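Local structure of peptidase (Yersinia bercovieri, 5NYW) at residues S79-R92 with E123-F136. The protein probably acts as an Ntn-type peptidase, as an ancestral proteasome beta-subunit homologue that assembles into multimers, although its cellular function is unknown. Sequence-based numbering, arbitrary orientation.
Sequences SMYEAATLLGETVR and EGLRLFHIYPQGNF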
loop_
_atom_site.group_PDB
_atom_site.type_symbol
_atom_site.label_atom_id
_atom_site.label_comp_id
_atom_site.label_asym_id
_atom_site.label_seq_id
_atom_site.Cartn_x
_atom_site.Cartn_y
_atom_site.Cartn_z
ATOM N N SER L 79 -20.024 27.469 -20.792
ATOM C CA SER L 79 -18.888 28.131 -21.446
ATOM C C SER L 79 -17.969 27.141 -22.168
ATOM O O SER L 79 -18.045 25.930 -21.968
ATOM C CB SER L 79 -18.073 28.929 -20.427
ATOM O OG SER L 79 -17.432 28.070 -19.501
ATOM N N MET L 80 -17.101 27.676 -23.016
ATOM C CA MET L 80 -16.128 26.879 -23.738
ATOM C C MET L 80 -15.155 26.215 -22.765
ATOM O O MET L 80 -14.648 25.122 -23.025
ATOM C CB MET L 80 -15.365 27.760 -24.727
ATOM C CG MET L 80 -14.666 27.019 -25.854
ATOM S SD MET L 80 -15.881 26.254 -26.916
ATOM C CE MET L 80 -16.780 27.726 -27.357
ATOM N N TYR L 81 -14.916 26.872 -21.633
ATOM C CA TYR L 81 -14.040 26.322 -20.610
ATOM C C TYR L 81 -14.602 25.012 -20.062
ATOM O O TYR L 81 -13.847 24.063 -19.817
ATOM C CB TYR L 81 -13.827 27.326 -19.463
ATOM C CG TYR L 81 -12.877 26.785 -18.432
ATOM C CD1 TYR L 81 -13.348 26.029 -17.360
ATOM C CD2 TYR L 81 -11.501 26.986 -18.551
ATOM C CE1 TYR L 81 -12.484 25.492 -16.426
ATOM C CE2 TYR L 81 -10.621 26.462 -17.614
ATOM C CZ TYR L 81 -11.131 25.709 -16.549
ATOM O OH TYR L 81 -10.298 25.161 -15.597
ATOM N N GLU L 82 -15.923 24.977 -19.854
ATOM C CA GLU L 82 -16.609 23.780 -19.366
ATOM C C GLU L 82 -16.627 22.717 -20.445
ATOM O O GLU L 82 -16.499 21.533 -20.173
ATOM C CB GLU L 82 -18.045 24.104 -18.941
ATOM C CG GLU L 82 -18.161 25.108 -17.801
ATOM C CD GLU L 82 -19.598 25.323 -17.368
ATOM O OE1 GLU L 82 -20.495 24.700 -17.976
ATOM O OE2 GLU L 82 -19.833 26.130 -16.440
ATOM N N ALA L 83 -16.745 23.157 -21.688
ATOM C CA ALA L 83 -16.677 22.245 -22.810
ATOM C C ALA L 83 -15.307 21.552 -22.814
ATOM O O ALA L 83 -15.213 20.350 -23.045
ATOM C CB ALA L 83 -16.919 22.980 -24.093
ATOM N N ALA L 84 -14.252 22.315 -22.546
ATOM C CA ALA L 84 -12.891 21.769 -22.472
ATOM C C ALA L 84 -12.694 20.770 -21.340
ATOM O O ALA L 84 -12.058 19.739 -21.552
ATOM C CB ALA L 84 -11.865 22.905 -22.342
ATOM N N THR L 85 -13.212 21.065 -20.142
ATOM C CA THR L 85 -13.109 20.097 -19.044
ATOM C C THR L 85 -13.865 18.822 -19.445
ATOM O O THR L 85 -13.454 17.715 -19.105
ATOM C CB THR L 85 -13.641 20.621 -17.678
ATOM O OG1 THR L 85 -15.053 20.846 -17.728
ATOM C CG2 THR L 85 -12.921 21.878 -17.263
ATOM N N LEU L 86 -14.985 18.996 -20.145
ATOM C CA LEU L 86 -15.801 17.872 -20.579
ATOM C C LEU L 86 -15.046 16.967 -21.556
ATOM O O LEU L 86 -15.090 15.739 -21.455
ATOM C CB LEU L 86 -17.093 18.380 -21.219
ATOM C CG LEU L 86 -18.049 17.276 -21.677
ATOM C CD1 LEU L 86 -18.515 16.473 -20.470
ATOM C CD2 LEU L 86 -19.239 17.827 -22.452
ATOM N N LEU L 87 -14.350 17.567 -22.507
ATOM C CA LEU L 87 -13.529 16.797 -23.439
ATOM C C LEU L 87 -12.415 16.049 -22.694
ATOM O O LEU L 87 -12.122 14.893 -22.981
ATOM C CB LEU L 87 -12.929 17.710 -24.509
ATOM C CG LEU L 87 -13.634 17.572 -25.850
ATOM C CD1 LEU L 87 -15.055 18.097 -25.724
ATOM C CD2 LEU L 87 -12.886 18.348 -26.880
ATOM N N GLY L 88 -11.785 16.736 -21.750
ATOM C CA GLY L 88 -10.727 16.137 -20.969
ATOM C C GLY L 88 -11.201 14.902 -20.230
ATOM O O GLY L 88 -10.482 13.897 -20.180
ATOM N N GLU L 89 -12.409 14.977 -19.664
ATOM C CA GLU L 89 -13.017 13.853 -18.959
ATOM C C GLU L 89 -13.312 12.715 -19.925
ATOM O O GLU L 89 -13.101 11.544 -19.595
ATOM C CB GLU L 89 -14.307 14.286 -18.233
ATOM C CG GLU L 89 -14.056 15.235 -17.072
ATOM C CD GLU L 89 -15.320 15.859 -16.520
ATOM O OE1 GLU L 89 -16.409 15.552 -17.047
ATOM O OE2 GLU L 89 -15.214 16.691 -15.585
ATOM N N THR L 90 -13.792 13.061 -21.120
ATOM C CA THR L 90 -14.137 12.050 -22.113
ATOM C C THR L 90 -12.845 11.410 -22.673
ATOM O O THR L 90 -12.843 10.234 -23.045
ATOM C CB THR L 90 -14.973 12.634 -23.264
ATOM O OG1 THR L 90 -15.973 13.506 -22.740
ATOM C CG2 THR L 90 -15.628 11.514 -24.064
ATOM N N VAL L 91 -11.776 12.204 -22.793
ATOM C CA VAL L 91 -10.466 11.673 -23.171
ATOM C C VAL L 91 -9.926 10.629 -22.178
ATOM O O VAL L 91 -9.557 9.522 -22.586
ATOM C CB VAL L 91 -9.423 12.787 -23.325
ATOM C CG1 VAL L 91 -8.043 12.188 -23.375
ATOM C CG2 VAL L 91 -9.700 13.598 -24.584
ATOM N N ARG L 92 -9.908 10.966 -20.887
ATOM C CA ARG L 92 -9.437 10.037 -19.842
ATOM C C ARG L 92 -10.304 8.774 -19.751
ATOM O O ARG L 92 -9.782 7.675 -19.577
ATOM C CB ARG L 92 -9.393 10.723 -18.463
ATOM C CG ARG L 92 -8.239 11.698 -18.276
ATOM C CD ARG L 92 -8.113 12.275 -16.835
ATOM N NE ARG L 92 -9.206 13.173 -16.436
ATOM C CZ ARG L 92 -9.168 14.506 -16.563
ATOM N NH1 ARG L 92 -8.113 15.104 -17.128
ATOM N NH2 ARG L 92 -10.198 15.250 -16.164
ATOM N N GLU L 123 -20.286 34.830 -24.859
ATOM C CA GLU L 123 -18.842 34.916 -24.680
ATOM C C GLU L 123 -18.175 35.093 -26.054
ATOM O O GLU L 123 -18.811 34.890 -27.094
ATOM C CB GLU L 123 -18.307 33.683 -23.937
ATOM C CG GLU L 123 -18.247 32.413 -24.763
ATOM C CD GLU L 123 -17.637 31.228 -24.016
ATOM O OE1 GLU L 123 -17.589 30.139 -24.624
ATOM O OE2 GLU L 123 -17.188 31.381 -22.849
ATOM N N GLY L 124 -16.902 35.469 -26.059
ATOM C CA GLY L 124 -16.169 35.631 -27.299
ATOM C C GLY L 124 -15.632 34.302 -27.798
ATOM O O GLY L 124 -16.017 33.237 -27.333
ATOM N N LEU L 125 -14.755 34.362 -28.781
ATOM C CA LEU L 125 -14.152 33.160 -29.325
ATOM C C LEU L 125 -13.217 32.520 -28.344
ATOM O O LEU L 125 -12.450 33.215 -27.691
ATOM C CB LEU L 125 -13.375 33.487 -30.577
ATOM C CG LEU L 125 -14.137 34.341 -31.554
ATOM C CD1 LEU L 125 -13.122 34.751 -32.568
ATOM C CD2 LEU L 125 -15.276 33.550 -32.160
ATOM N N ARG L 126 -13.265 31.197 -28.240
ATOM C CA ARG L 126 -12.283 30.491 -27.422
ATOM C C ARG L 126 -11.757 29.267 -28.167
ATOM O O ARG L 126 -12.483 28.626 -28.924
ATOM C CB ARG L 126 -12.883 30.100 -26.071
ATOM C CG ARG L 126 -13.380 31.294 -25.296
ATOM C CD ARG L 126 -13.859 30.959 -23.893
ATOM N NE ARG L 126 -12.758 30.759 -22.956
ATOM C CZ ARG L 126 -12.925 30.597 -21.649
ATOM N NH1 ARG L 126 -14.151 30.634 -21.135
ATOM N NH2 ARG L 126 -11.873 30.426 -20.850
ATOM N N LEU L 127 -10.477 28.973 -27.969
ATOM C CA LEU L 127 -9.795 27.864 -28.640
ATOM C C LEU L 127 -8.900 27.114 -27.654
ATOM O O LEU L 127 -8.111 27.745 -26.962
ATOM C CB LEU L 127 -8.957 28.381 -29.810
ATOM C CG LEU L 127 -8.014 27.390 -30.501
ATOM C CD1 LEU L 127 -8.791 26.258 -31.131
ATOM C CD2 LEU L 127 -7.103 28.085 -31.523
ATOM N N PHE L 128 -9.032 25.786 -27.582
ATOM C CA PHE L 128 -8.244 24.960 -26.650
ATOM C C PHE L 128 -7.476 23.841 -27.338
ATOM O O PHE L 128 -7.878 23.336 -28.400
ATOM C CB PHE L 128 -9.113 24.288 -25.553
ATOM C CG PHE L 128 -9.802 25.256 -24.606
ATOM C CD1 PHE L 128 -10.904 26.002 -25.011
ATOM C CD2 PHE L 128 -9.290 25.471 -23.337
ATOM C CE1 PHE L 128 -11.522 26.890 -24.146
ATOM C CE2 PHE L 128 -9.885 26.370 -22.482
ATOM C CZ PHE L 128 -11.006 27.082 -22.884
ATOM N N HIS L 129 -6.362 23.460 -26.721
ATOM C CA HIS L 129 -5.648 22.244 -27.083
ATOM C C HIS L 129 -5.755 21.252 -25.926
ATOM O O HIS L 129 -5.194 21.502 -24.867
ATOM C CB HIS L 129 -4.173 22.565 -27.436
ATOM C CG HIS L 129 -3.308 21.359 -27.665
ATOM N ND1 HIS L 129 -1.988 21.460 -28.063
ATOM C CD2 HIS L 129 -3.546 20.034 -27.527
ATOM C CE1 HIS L 129 -1.466 20.256 -28.178
ATOM N NE2 HIS L 129 -2.392 19.369 -27.849
ATOM N N ILE L 130 -6.438 20.123 -26.143
ATOM C CA ILE L 130 -6.587 19.077 -25.118
ATOM C C ILE L 130 -5.509 18.001 -25.291
ATOM O O ILE L 130 -5.360 17.439 -26.370
ATOM C CB ILE L 130 -7.998 18.384 -25.152
ATOM C CG1 ILE L 130 -9.140 19.387 -24.929
ATOM C CG2 ILE L 130 -8.126 17.321 -24.061
ATOM C CD1 ILE L 130 -9.665 20.036 -26.179
ATOM N N TYR L 131 -4.799 17.695 -24.206
ATOM C CA TYR L 131 -3.691 16.743 -24.190
ATOM C C TYR L 131 -4.184 15.336 -23.839
ATOM O O TYR L 131 -5.320 15.191 -23.377
ATOM C CB TYR L 131 -2.645 17.171 -23.159
ATOM C CG TYR L 131 -1.937 18.483 -23.397
ATOM C CD1 TYR L 131 -0.977 18.615 -24.397
ATOM C CD2 TYR L 131 -2.199 19.582 -22.588
ATOM C CE1 TYR L 131 -0.328 19.809 -24.594
ATOM C CE2 TYR L 131 -1.553 20.767 -22.778
ATOM C CZ TYR L 131 -0.620 20.879 -23.779
ATOM O OH TYR L 131 0.031 22.069 -23.952
ATOM N N PRO L 132 -3.344 14.291 -24.058
ATOM C CA PRO L 132 -3.773 12.927 -23.668
ATOM C C PRO L 132 -4.142 12.742 -22.180
ATOM O O PRO L 132 -5.017 11.928 -21.887
ATOM C CB PRO L 132 -2.546 12.059 -23.994
ATOM C CG PRO L 132 -1.794 12.817 -25.039
ATOM C CD PRO L 132 -2.048 14.283 -24.767
ATOM N N GLN L 133 -3.529 13.491 -21.262
ATOM C CA GLN L 133 -3.826 13.323 -19.828
ATOM C C GLN L 133 -5.159 13.960 -19.470
ATOM O O GLN L 133 -5.643 13.806 -18.364
ATOM C CB GLN L 133 -2.712 13.900 -18.942
ATOM C CG GLN L 133 -1.339 13.235 -19.089
ATOM C CD GLN L 133 -0.622 13.638 -20.383
ATOM O OE1 GLN L 133 -0.964 14.646 -21.002
ATOM N NE2 GLN L 133 0.382 12.859 -20.785
ATOM N N GLY L 134 -5.732 14.701 -20.412
ATOM C CA GLY L 134 -7.036 15.309 -20.223
ATOM C C GLY L 134 -7.021 16.757 -19.767
ATOM O O GLY L 134 -8.067 17.404 -19.734
ATOM N N ASN L 135 -5.848 17.280 -19.422
ATOM C CA ASN L 135 -5.742 18.701 -19.117
ATOM C C ASN L 135 -5.578 19.432 -20.443
ATOM O O ASN L 135 -5.555 18.798 -21.503
ATOM C CB ASN L 135 -4.585 18.981 -18.158
ATOM C CG ASN L 135 -3.245 18.588 -18.738
ATOM O OD1 ASN L 135 -3.181 17.806 -19.685
ATOM N ND2 ASN L 135 -2.164 19.097 -18.149
ATOM N N PHE L 136 -5.509 20.754 -20.396
ATOM C CA PHE L 136 -5.553 21.566 -21.615
ATOM C C PHE L 136 -4.981 22.988 -21.476
ATOM O O PHE L 136 -4.859 23.527 -20.376
ATOM C CB PHE L 136 -6.993 21.652 -22.101
ATOM C CG PHE L 136 -7.977 22.048 -21.021
ATOM C CD1 PHE L 136 -8.140 23.373 -20.657
ATOM C CD2 PHE L 136 -8.762 21.092 -20.402
ATOM C CE1 PHE L 136 -9.054 23.738 -19.672
ATOM C CE2 PHE L 136 -9.682 21.453 -19.429
ATOM C CZ PHE L 136 -9.825 22.776 -19.060
#
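Y81 carries its ring anti to the backbone N (chi1 -178°), while F136 places CG between its N and carbonyl carbon (chi1 50°), a rotation that turns the F136 edge toward the Y81 face in an offset edge-to-face (T-shaped) pair, centroids 5.5 Å apart. In the alpha-beta-beta-alpha sandwich of the Ntn-hydrolase fold, helix 80-98 lies on the sheet containing strand 126-130, and its residues 80-92 run nearly parallel to that strand. The A84 methyl makes CH-pi contacts over a face of F136, CB 3.8 Å from the ring centroid, and over a face of F128, whose edge takes M80 CG. Farther along, L87 CD2 packs on I130 CD1, and helix 52-65 touches L87. At the helix start, E123 OE1 accepts from M80 N on its syn side at 3.0 Å. OE2 of the same carboxylate makes a 3.6 Å salt bridge to R126 NH1, and R126 NE makes another to E138. Y81 OH hydrogen-bonds to S57 and R97 of a second subunit, which holds it at that interface. Around the type I turn Y131-G134, G88 CA comes close to G134 O, and R92 NH1 donates a nearly straight bond (167°) to a lone pair of Q133 O, 3.1 Å away, within the guanidinium plane.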